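Local coordinates for GTPase-activating protein skywalker (Drosophila melanogaster, PDB 5HJQ) that activates the GTPase activity of Rab35 and binds phosphoinositides, thereby regulating the turnover of synaptic vesicle proteins through endosomal trafficking, at residues S149-A161 against R174-Y186. Numbering follows the deposited sequence.
Sequences SEKPIMLPAFVDA and RAVADRIVNVLGY
N182, from helix 171-187, supplies the hydrogen bond to M154 that joins the helix to the loop 149-161. Its ND2 donates to M154 O at 2.9 Å; M154 O lies in the plane of the amide, whereas ND2 sits above the carbonyl plane, 40° out of it. N182 OD1 is equally near M154 O, at 2.9 Å, two acceptors facing each other, so the exact placing of the amide is uncertain. The same ND2 also donates to D178 O one turn back, a short 2.6 Å away, and that oxygen takes the helical N-H of N182 from the opposite face. Together the two bonds tie the amide to helix and loop, and a leucine in its place would probably leave M154 O without this donor and D178 O with just its helical N-H, untying the loop here.

Apolar groups close the interface along both flanks of N182. I153 points at the helix, its CG2 touching the amide nitrogen. With CG1 anti to the carbonyl carbon (chi1 -42°), its CD1 reaches the helix backbone at A175 O (3.3 Å) and the CB of D178. L155 sets CD2 obliquely above the OD1 side of the D178 carboxylate, 3.3 Å from OD1, and against V181 CG2 at 3.7 Å; the carboxylate's OD1 is hydrogen-bonded to Y198 OH. Farther along, the P156 ring sets CG 3.4 Å from V181 O.

A type I turn from P156 to V159 then brings F158 edge-on against the helix: V181 O and G185 CA lie near the plane of its ring, the latter 3.7 Å from CE2.

Away from the phosphoinositide site, this loop packs on one side of helix 171-187 in the all-helical TBC domain. The helix is bordered by helix 134-143, which receives I180 and V183, by helix 197-204, which A177 and V181 touch, and by helix 210-221, where E210 forms a salt bridge with R179.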
# COMPACT_ATOMS: atom_id res chain seq x y z
N SER A 149 10.07 -24.99 -3.26
CA SER A 149 11.17 -25.35 -2.37
C SER A 149 10.77 -25.20 -0.90
O SER A 149 9.85 -24.45 -0.58
CB SER A 149 12.39 -24.49 -2.68
OG SER A 149 13.29 -24.48 -1.58
N GLU A 150 11.46 -25.92 -0.03
CA GLU A 150 11.33 -25.69 1.41
C GLU A 150 12.53 -24.86 1.86
O GLU A 150 12.45 -24.12 2.85
CB GLU A 150 11.24 -27.00 2.18
N LYS A 151 13.63 -24.97 1.12
CA LYS A 151 14.79 -24.12 1.34
C LYS A 151 14.37 -22.67 1.21
O LYS A 151 13.68 -22.31 0.26
CB LYS A 151 15.90 -24.44 0.33
CG LYS A 151 16.23 -25.92 0.19
CD LYS A 151 15.98 -26.41 -1.24
CE LYS A 151 16.95 -25.78 -2.24
NZ LYS A 151 16.96 -26.53 -3.53
N PRO A 152 14.78 -21.83 2.18
CA PRO A 152 14.46 -20.40 2.11
C PRO A 152 14.96 -19.77 0.82
O PRO A 152 16.13 -19.90 0.47
CB PRO A 152 15.18 -19.82 3.33
CG PRO A 152 16.20 -20.86 3.72
CD PRO A 152 15.58 -22.17 3.36
N ILE A 153 14.06 -19.11 0.10
CA ILE A 153 14.36 -18.58 -1.22
C ILE A 153 15.08 -17.24 -1.14
O ILE A 153 14.78 -16.41 -0.28
CB ILE A 153 13.08 -18.42 -2.06
CG1 ILE A 153 12.17 -19.64 -1.87
CG2 ILE A 153 13.42 -18.21 -3.53
CD1 ILE A 153 10.90 -19.59 -2.69
N MET A 154 16.05 -17.03 -2.03
CA MET A 154 16.78 -15.78 -2.10
C MET A 154 16.01 -14.73 -2.89
O MET A 154 15.60 -14.97 -4.03
CB MET A 154 18.16 -16.00 -2.71
CG MET A 154 18.84 -14.73 -3.21
SD MET A 154 20.58 -14.98 -3.57
CE MET A 154 20.52 -16.53 -4.47
N LEU A 155 15.83 -13.56 -2.28
CA LEU A 155 15.06 -12.48 -2.89
C LEU A 155 15.94 -11.56 -3.73
O LEU A 155 17.11 -11.37 -3.42
CB LEU A 155 14.35 -11.68 -1.80
CG LEU A 155 13.50 -12.53 -0.86
CD1 LEU A 155 12.87 -11.67 0.22
CD2 LEU A 155 12.43 -13.28 -1.64
N PRO A 156 15.37 -11.00 -4.80
CA PRO A 156 16.08 -10.02 -5.64
C PRO A 156 16.38 -8.75 -4.86
O PRO A 156 15.64 -8.41 -3.94
CB PRO A 156 15.10 -9.75 -6.78
CG PRO A 156 13.77 -10.20 -6.28
CD PRO A 156 14.04 -11.33 -5.35
N ALA A 157 17.44 -8.05 -5.24
CA ALA A 157 17.96 -6.93 -4.46
C ALA A 157 17.01 -5.75 -4.32
O ALA A 157 17.22 -4.89 -3.47
CB ALA A 157 19.28 -6.45 -5.07
N PHE A 158 15.96 -5.69 -5.14
CA PHE A 158 15.07 -4.53 -5.08
C PHE A 158 14.17 -4.56 -3.85
O PHE A 158 13.54 -3.56 -3.51
CB PHE A 158 14.22 -4.41 -6.37
CG PHE A 158 13.22 -5.51 -6.58
CD1 PHE A 158 12.04 -5.56 -5.84
CD2 PHE A 158 13.42 -6.47 -7.56
CE1 PHE A 158 11.11 -6.56 -6.05
CE2 PHE A 158 12.49 -7.47 -7.78
CZ PHE A 158 11.34 -7.52 -7.02
N VAL A 159 14.10 -5.71 -3.17
CA VAL A 159 13.27 -5.81 -1.98
C VAL A 159 13.96 -5.14 -0.80
O VAL A 159 15.18 -5.14 -0.69
CB VAL A 159 12.95 -7.28 -1.62
CG1 VAL A 159 12.30 -8.01 -2.79
CG2 VAL A 159 14.19 -8.01 -1.15
N ASP A 160 13.16 -4.54 0.07
CA ASP A 160 13.66 -4.05 1.35
C ASP A 160 13.71 -5.24 2.29
O ASP A 160 12.67 -5.69 2.77
CB ASP A 160 12.76 -2.94 1.90
CG ASP A 160 13.35 -2.25 3.13
OD1 ASP A 160 14.12 -2.89 3.87
OD2 ASP A 160 13.01 -1.07 3.35
N ALA A 161 14.91 -5.75 2.53
CA ALA A 161 15.11 -6.92 3.38
C ALA A 161 14.46 -6.74 4.75
O ALA A 161 13.99 -7.70 5.36
CB ALA A 161 16.59 -7.22 3.53
N ARG A 174 4.57 -17.43 2.68
CA ARG A 174 5.76 -16.61 2.51
C ARG A 174 6.64 -17.13 1.37
O ARG A 174 7.18 -16.35 0.59
CB ARG A 174 6.57 -16.55 3.80
CG ARG A 174 5.82 -15.99 4.99
CD ARG A 174 6.68 -15.99 6.25
NE ARG A 174 5.93 -16.43 7.42
CZ ARG A 174 6.08 -17.61 8.00
NH1 ARG A 174 6.97 -18.47 7.54
NH2 ARG A 174 5.34 -17.93 9.06
N ALA A 175 6.78 -18.45 1.30
CA ALA A 175 7.61 -19.08 0.28
C ALA A 175 7.06 -18.81 -1.11
O ALA A 175 7.82 -18.69 -2.08
CB ALA A 175 7.71 -20.58 0.53
N VAL A 176 5.74 -18.73 -1.21
CA VAL A 176 5.08 -18.42 -2.47
C VAL A 176 5.36 -16.97 -2.86
O VAL A 176 5.67 -16.67 -4.02
CB VAL A 176 3.56 -18.65 -2.37
CG1 VAL A 176 2.84 -17.96 -3.51
CG2 VAL A 176 3.25 -20.14 -2.35
N ALA A 177 5.25 -16.07 -1.89
CA ALA A 177 5.59 -14.66 -2.08
C ALA A 177 7.01 -14.52 -2.60
O ALA A 177 7.26 -13.80 -3.57
CB ALA A 177 5.41 -13.89 -0.79
N ASP A 178 7.93 -15.24 -1.96
CA ASP A 178 9.33 -15.23 -2.37
C ASP A 178 9.50 -15.68 -3.82
O ASP A 178 10.35 -15.16 -4.54
CB ASP A 178 10.16 -16.14 -1.46
CG ASP A 178 10.15 -15.67 -0.01
OD1 ASP A 178 9.99 -14.46 0.22
OD2 ASP A 178 10.31 -16.53 0.89
N ARG A 179 8.68 -16.64 -4.24
CA ARG A 179 8.74 -17.13 -5.61
C ARG A 179 8.21 -16.08 -6.59
O ARG A 179 8.78 -15.90 -7.67
CB ARG A 179 7.95 -18.43 -5.76
CG ARG A 179 7.92 -18.96 -7.19
CD ARG A 179 7.70 -20.46 -7.23
NE ARG A 179 6.36 -20.84 -6.79
CZ ARG A 179 5.94 -22.10 -6.69
NH1 ARG A 179 6.75 -23.10 -7.00
NH2 ARG A 179 4.70 -22.36 -6.28
N ILE A 180 7.14 -15.40 -6.21
CA ILE A 180 6.54 -14.39 -7.08
C ILE A 180 7.50 -13.22 -7.34
O ILE A 180 7.68 -12.81 -8.49
CB ILE A 180 5.23 -13.83 -6.49
CG1 ILE A 180 4.17 -14.93 -6.41
CG2 ILE A 180 4.71 -12.68 -7.34
CD1 ILE A 180 2.80 -14.42 -6.02
N VAL A 181 8.11 -12.69 -6.29
CA VAL A 181 9.01 -11.55 -6.43
C VAL A 181 10.27 -11.94 -7.20
O VAL A 181 10.87 -11.11 -7.89
CB VAL A 181 9.39 -10.94 -5.06
CG1 VAL A 181 8.16 -10.43 -4.34
CG2 VAL A 181 10.13 -11.96 -4.20
N ASN A 182 10.67 -13.21 -7.09
CA ASN A 182 11.79 -13.72 -7.87
C ASN A 182 11.45 -13.71 -9.35
O ASN A 182 12.26 -13.30 -10.18
CB ASN A 182 12.17 -15.13 -7.42
CG ASN A 182 13.26 -15.14 -6.37
OD1 ASN A 182 14.43 -15.38 -6.67
ND2 ASN A 182 12.88 -14.87 -5.12
N VAL A 183 10.25 -14.18 -9.67
CA VAL A 183 9.76 -14.19 -11.04
C VAL A 183 9.65 -12.77 -11.59
O VAL A 183 10.08 -12.50 -12.71
CB VAL A 183 8.39 -14.89 -11.14
CG1 VAL A 183 7.77 -14.66 -12.51
CG2 VAL A 183 8.52 -16.38 -10.85
N LEU A 184 9.07 -11.87 -10.80
CA LEU A 184 8.93 -10.48 -11.19
C LEU A 184 10.29 -9.85 -11.48
O LEU A 184 10.48 -9.21 -12.51
CB LEU A 184 8.20 -9.68 -10.11
CG LEU A 184 6.68 -9.86 -10.16
CD1 LEU A 184 6.00 -9.14 -9.02
CD2 LEU A 184 6.14 -9.37 -11.50
N GLY A 185 11.24 -10.06 -10.57
CA GLY A 185 12.60 -9.58 -10.76
C GLY A 185 13.24 -10.14 -12.01
O GLY A 185 14.07 -9.48 -12.65
N TYR A 186 12.85 -11.36 -12.37
CA TYR A 186 13.38 -12.03 -13.55
C TYR A 186 12.78 -11.49 -14.85
O TYR A 186 13.48 -11.35 -15.85
CB TYR A 186 13.13 -13.53 -13.46
CG TYR A 186 13.48 -14.31 -14.71
CD1 TYR A 186 14.79 -14.40 -15.15
CD2 TYR A 186 12.49 -14.97 -15.43
CE1 TYR A 186 15.11 -15.13 -16.29
CE2 TYR A 186 12.80 -15.70 -16.57
CZ TYR A 186 14.11 -15.78 -16.99
OH TYR A 186 14.43 -16.49 -18.13